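Local coordinates for protein alpha,alpha-trehalose-phosphate synthase (UDP-forming) (Burkholderia multivorans, PDB 5UOF) that belongs to glycosyltransferase family 20, whose members adopt the GT-B fold of two Rossmann-like domains facing each other across a cleft, at residues Q285-E288 / R289-N293; F203-Y206 / I207-G211. All blocks are in the same frame, centred on the assembly; numbering follows the deposited sequence. Where two conformers were deposited one is given.

Contact 1. Residues Q285-E288 / R289-N293; sequences QAFE and RMLAN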
loop_
_atom_site.group_PDB
_atom_site.type_symbol
_atom_site.label_atom_id
_atom_site.label_comp_id
_atom_site.label_asym_id
_atom_site.label_seq_id
_atom_site.Cartn_x
_atom_site.Cartn_y
_atom_site.Cartn_z
ATOM N N GLN A 285 -7.680 21.691 -0.225
ATOM C CA GLN A 285 -6.429 22.435 -0.118
ATOM C C GLN A 285 -5.857 22.769 -1.489
ATOM O O GLN A 285 -5.177 23.788 -1.644
ATOM C CB GLN A 285 -5.407 21.645 0.709
ATOM C CG GLN A 285 -5.780 21.573 2.189
ATOM C CD GLN A 285 -4.713 20.903 3.035
ATOM O OE1 GLN A 285 -3.748 20.355 2.511
ATOM N NE2 GLN A 285 -4.889 20.943 4.357
ATOM N N ALA A 286 -6.080 21.909 -2.479
ATOM C CA ALA A 286 -5.606 22.242 -3.817
ATOM C C ALA A 286 -6.399 23.395 -4.414
ATOM O O ALA A 286 -5.839 24.204 -5.158
ATOM C CB ALA A 286 -5.673 21.016 -4.721
ATOM N N PHE A 287 -7.698 23.484 -4.111
ATOM C CA PHE A 287 -8.476 24.641 -4.547
ATOM C C PHE A 287 -7.964 25.909 -3.874
ATOM O O PHE A 287 -7.836 26.961 -4.514
ATOM C CB PHE A 287 -9.955 24.408 -4.231
ATOM C CG PHE A 287 -10.870 25.492 -4.730
ATOM C CD1 PHE A 287 -11.070 25.679 -6.087
ATOM C CD2 PHE A 287 -11.546 26.315 -3.836
ATOM C CE1 PHE A 287 -11.924 26.688 -6.547
ATOM C CE2 PHE A 287 -12.405 27.308 -4.291
ATOM C CZ PHE A 287 -12.584 27.501 -5.641
ATOM N N GLU A 288 -7.663 25.818 -2.578
ATOM C CA GLU A 288 -7.058 26.935 -1.862
ATOM C C GLU A 288 -5.753 27.362 -2.521
ATOM O O GLU A 288 -5.520 28.552 -2.746
ATOM C CB GLU A 288 -6.806 26.529 -0.410
ATOM C CG GLU A 288 -6.064 27.575 0.404
ATOM C CD GLU A 288 -5.548 27.030 1.727
ATOM O OE1 GLU A 288 -5.599 25.792 1.939
ATOM O OE2 GLU A 288 -5.092 27.849 2.554
ATOM N N ARG A 289 -4.898 26.388 -2.841
ATOM C CA ARG A 289 -3.609 26.679 -3.457
ATOM C C ARG A 289 -3.795 27.345 -4.810
ATOM O O ARG A 289 -3.066 28.274 -5.155
ATOM C CB ARG A 289 -2.799 25.387 -3.593
ATOM C CG ARG A 289 -1.387 25.577 -4.094
ATOM C CD ARG A 289 -0.525 24.336 -3.811
ATOM N NE ARG A 289 -0.334 24.095 -2.380
ATOM C CZ ARG A 289 0.527 23.211 -1.876
ATOM N NH1 ARG A 289 1.277 22.472 -2.682
ATOM N NH2 ARG A 289 0.638 23.060 -0.565
ATOM N N MET A 290 -4.784 26.902 -5.588
ATOM C CA MET A 290 -5.029 27.558 -6.865
ATOM C C MET A 290 -5.412 29.021 -6.666
ATOM O O MET A 290 -4.923 29.901 -7.379
ATOM C CB MET A 290 -6.114 26.813 -7.639
ATOM C CG MET A 290 -6.167 27.217 -9.100
ATOM S SD MET A 290 -7.854 27.174 -9.703
ATOM C CE MET A 290 -8.562 28.574 -8.833
ATOM N N LEU A 291 -6.283 29.303 -5.692
ATOM C CA LEU A 291 -6.700 30.681 -5.454
ATOM C C LEU A 291 -5.541 31.545 -4.982
ATOM O O LEU A 291 -5.506 32.749 -5.272
ATOM C CB LEU A 291 -7.827 30.722 -4.423
ATOM C CG LEU A 291 -9.149 30.081 -4.841
ATOM C CD1 LEU A 291 -10.087 30.109 -3.650
ATOM C CD2 LEU A 291 -9.760 30.824 -6.040
ATOM N N ALA A 292 -4.602 30.958 -4.234
ATOM C CA ALA A 292 -3.412 31.694 -3.812
ATOM C C ALA A 292 -2.465 31.927 -4.984
ATOM O O ALA A 292 -1.879 33.010 -5.111
ATOM C CB ALA A 292 -2.704 30.927 -2.696
ATOM N N ASN A 293 -2.307 30.920 -5.850
ATOM C CA ASN A 293 -1.359 31.009 -6.961
ATOM C C ASN A 293 -1.876 31.894 -8.086
ATOM O O ASN A 293 -1.081 32.528 -8.788
ATOM C CB ASN A 293 -1.063 29.619 -7.531
ATOM C CG ASN A 293 -0.301 28.735 -6.572
ATOM O OD1 ASN A 293 0.337 29.215 -5.631
ATOM N ND2 ASN A 293 -0.348 27.429 -6.819
#

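Contact 2. Residues F203-Y206 / I207-G211; sequences FTDY and IERRG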
loop_
_atom_site.group_PDB
_atom_site.type_symbol
_atom_site.label_atom_id
_atom_site.label_comp_id
_atom_site.label_asym_id
_atom_site.label_seq_id
_atom_site.Cartn_x
_atom_site.Cartn_y
_atom_site.Cartn_z
ATOM N N PHE A 203 -4.708 -9.768 -8.793
ATOM C CA PHE A 203 -5.167 -11.089 -8.381
ATOM C C PHE A 203 -4.331 -12.178 -9.042
ATOM O O PHE A 203 -3.883 -13.124 -8.382
ATOM C CB PHE A 203 -6.649 -11.231 -8.728
ATOM C CG PHE A 203 -7.248 -12.555 -8.352
ATOM C CD1 PHE A 203 -7.534 -12.851 -7.026
ATOM C CD2 PHE A 203 -7.556 -13.498 -9.326
ATOM C CE1 PHE A 203 -8.097 -14.075 -6.674
ATOM C CE2 PHE A 203 -8.122 -14.724 -8.980
ATOM C CZ PHE A 203 -8.391 -15.011 -7.651
ATOM N N THR A 204 -4.103 -12.048 -10.352
ATOM C CA THR A 204 -3.290 -13.017 -11.080
ATOM C C THR A 204 -1.877 -13.084 -10.511
ATOM O O THR A 204 -1.314 -14.175 -10.356
ATOM C CB THR A 204 -3.263 -12.649 -12.567
ATOM O OG1 THR A 204 -4.603 -12.666 -13.073
ATOM C CG2 THR A 204 -2.444 -13.648 -13.350
ATOM N N ASP A 205 -1.298 -11.924 -10.189
ATOM C CA ASP A 205 0.029 -11.887 -9.581
ATOM C C ASP A 205 0.068 -12.691 -8.289
ATOM O O ASP A 205 1.027 -13.426 -8.040
ATOM C CB ASP A 205 0.449 -10.446 -9.294
ATOM C CG ASP A 205 0.944 -9.714 -10.533
ATOM O OD1 ASP A 205 1.142 -10.356 -11.585
ATOM O OD2 ASP A 205 1.138 -8.482 -10.440
ATOM N N TYR A 206 -0.950 -12.536 -7.442
ATOM C CA TYR A 206 -0.985 -13.298 -6.199
ATOM C C TYR A 206 -0.949 -14.791 -6.487
ATOM O O TYR A 206 -0.148 -15.531 -5.903
ATOM C CB TYR A 206 -2.234 -12.936 -5.384
ATOM C CG TYR A 206 -2.254 -13.550 -3.987
ATOM C CD1 TYR A 206 -2.665 -14.865 -3.783
ATOM C CD2 TYR A 206 -1.881 -12.804 -2.871
ATOM C CE1 TYR A 206 -2.685 -15.416 -2.512
ATOM C CE2 TYR A 206 -1.894 -13.358 -1.597
ATOM C CZ TYR A 206 -2.298 -14.664 -1.428
ATOM O OH TYR A 206 -2.315 -15.220 -0.170
ATOM N N ILE A 207 -1.808 -15.245 -7.406
ATOM C CA ILE A 207 -1.920 -16.674 -7.705
ATOM C C ILE A 207 -0.608 -17.208 -8.272
ATOM O O ILE A 207 -0.093 -18.243 -7.829
ATOM C CB ILE A 207 -3.084 -16.917 -8.686
ATOM C CG1 ILE A 207 -4.422 -16.513 -8.061
ATOM C CG2 ILE A 207 -3.086 -18.365 -9.171
ATOM C CD1 ILE A 207 -4.904 -17.459 -7.023
ATOM N N GLU A 208 -0.051 -16.509 -9.266
ATOM C CA GLU A 208 1.115 -17.028 -9.981
ATOM C C GLU A 208 2.381 -16.928 -9.139
ATOM O O GLU A 208 3.114 -17.912 -8.979
ATOM C CB GLU A 208 1.294 -16.271 -11.302
ATOM C CG GLU A 208 0.230 -16.614 -12.323
ATOM C CD GLU A 208 0.391 -15.836 -13.614
ATOM O OE1 GLU A 208 0.789 -14.653 -13.560
ATOM O OE2 GLU A 208 0.122 -16.414 -14.684
ATOM N N ARG A 209 2.655 -15.746 -8.591
ATOM C CA ARG A 209 3.936 -15.528 -7.935
ATOM C C ARG A 209 4.027 -16.212 -6.584
ATOM O O ARG A 209 5.135 -16.464 -6.105
ATOM C CB ARG A 209 4.194 -14.031 -7.802
ATOM C CG ARG A 209 4.320 -13.390 -9.167
ATOM C CD ARG A 209 4.483 -11.905 -9.098
ATOM N NE ARG A 209 4.920 -11.390 -10.391
ATOM C CZ ARG A 209 5.219 -10.117 -10.605
ATOM N NH1 ARG A 209 5.127 -9.256 -9.608
ATOM N NH2 ARG A 209 5.629 -9.720 -11.807
ATOM N N ARG A 210 2.901 -16.530 -5.960
ATOM C CA ARG A 210 2.934 -17.268 -4.708
ATOM C C ARG A 210 2.773 -18.770 -4.905
ATOM O O ARG A 210 2.634 -19.501 -3.918
ATOM C CB ARG A 210 1.869 -16.724 -3.761
ATOM C CG ARG A 210 2.120 -15.294 -3.394
ATOM C CD ARG A 210 1.047 -14.777 -2.507
ATOM N NE ARG A 210 0.962 -15.541 -1.270
ATOM C CZ ARG A 210 1.720 -15.319 -0.201
ATOM N NH1 ARG A 210 2.633 -14.354 -0.227
ATOM N NH2 ARG A 210 1.567 -16.068 0.889
ATOM N N GLY A 211 2.811 -19.246 -6.148
ATOM C CA GLY A 211 2.772 -20.673 -6.400
ATOM C C GLY A 211 1.435 -21.324 -6.142
ATOM O O GLY A 211 1.375 -22.536 -5.926
HETATM O O HOH W 1 2.162 -12.708 -12.485
HETATM O O HOH W 2 -0.579 -17.797 -0.005
#

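Contact 1. Residues Q285-E288 / R289-N293
The crossover helix 280-293 of a right-handed Rossmann-type beta-alpha-beta unit, running from strand 266-271 to strand 301-306, brings F287 and L291 together one turn apart near its C-terminal end. L291 CD1 comes within 3.7 Å of F287 CE2, while L291 CG sits over one face of the phenyl ring, 4.3 Å above its plane and displaced toward the rim. The two side chains run at a slant to each other, so the branched end of the leucine meets the outer part of the ring. F287 has CG trans to its own N (chi1 -176°), whereas L291 has CG beside its N (chi1 -66°); with these differing torsions the leucine CD1 comes down on the CE2 side of the ring. Strand 301-306 takes up the same flank, with F287 on L303 and L291 on V301, evidence that this face of the helix packs on the parallel sheet.

Four successive i to i+4 hydrogen bonds hold the backbone, from the carbonyl O atoms of Q285, A286, F287 and E288 to the N atoms of R289, M290, L291 and A292 in that order, at 2.9 to 3.0 Å. The leucine also packs against the carbonyl that its own N-H uses, with L291 CG 3.4 Å from F287 O.

Q285 NE2 is hydrogen-bonded to E327 of helix 314-335, and R289 NH1 to S417 of helix 416-428, which places a neighbouring helix at each. E288, buried and extended beyond CG, turns OE2 to R330 NH1 and R334 NH1, so two salt bridges converge on one carboxylate oxygen and would probably favour its ionised form.

Contact 2. Residues F203-Y206 / I207-G211
R210 folds across the ring of Y206. Its CB rests 3.2 Å from Y206 O and its CG 3.4 Å from that same oxygen. CD then settles over the middle of the tyrosine ring, 3.4 Å from the centroid and only 12° off the ring normal, a CH-pi contact. A turn about the CG-CD bond (chi3 60°) carries NE across the same face toward CZ and the hydroxyl, too poorly angled for a hydrogen bond to OH. The guanidinium ends inclined 28° to the ring rather than flat upon it. Its NH2 gives a hydrogen bond of 2.9 Å to water 2, which lies in the guanidinium plane at its edge; the same water is 3.1 Å from Y206 OH, and that hydroxyl is also bonded to H179 ND1 in helix 179-186.

This fold-back occurs where helix 197-209 stops. R210 is the first residue to leave helical backbone angles, and G211, with positive phi, is the C-prime residue of a Schellman motif: G211 N bonds E208 O at 3.1 Å, with the second, longer-range pair I212 N to I207 O.

On another side of the helix, the D205 carboxylate and R209 guanidinium are stacked with nearly parallel planes. D205 OD1 stands over the guanidinium face, 4.1 Å from R209 NE, so no N-H points at it and any attraction is probably electrostatic only. Both residues instead find their charged partners in the second subunit, D205 OD2 with R209 NH1 of that subunit and R209 NH1 with D205 OD2 of that subunit. Water 1 donates to D205 OD1 at 2.7 Å and also to E208 OE1, joining two carboxylates of like charge, while Q201 NE2 holds OD1 as well.

Contact 2 comes first along the chain, on helix 197-209, and contact 1 follows on helix 280-293. Their centres are 43 Å apart and their nearest atoms about 31 Å, so they do not touch, although both fall within one family 20 range. Each helix connects strands of a different sheet. Helix 197-209 joins strands 191-194 and 213-215 of the ten-stranded mixed sheet, while helix 280-293 joins neighbouring strands of the six-stranded parallel sheet, consistent with the two Rossmann-like halves of a GT-B protein. Their surroundings differ too: contact 2 meets the second subunit, whereas no other chain of the assembly touches contact 1.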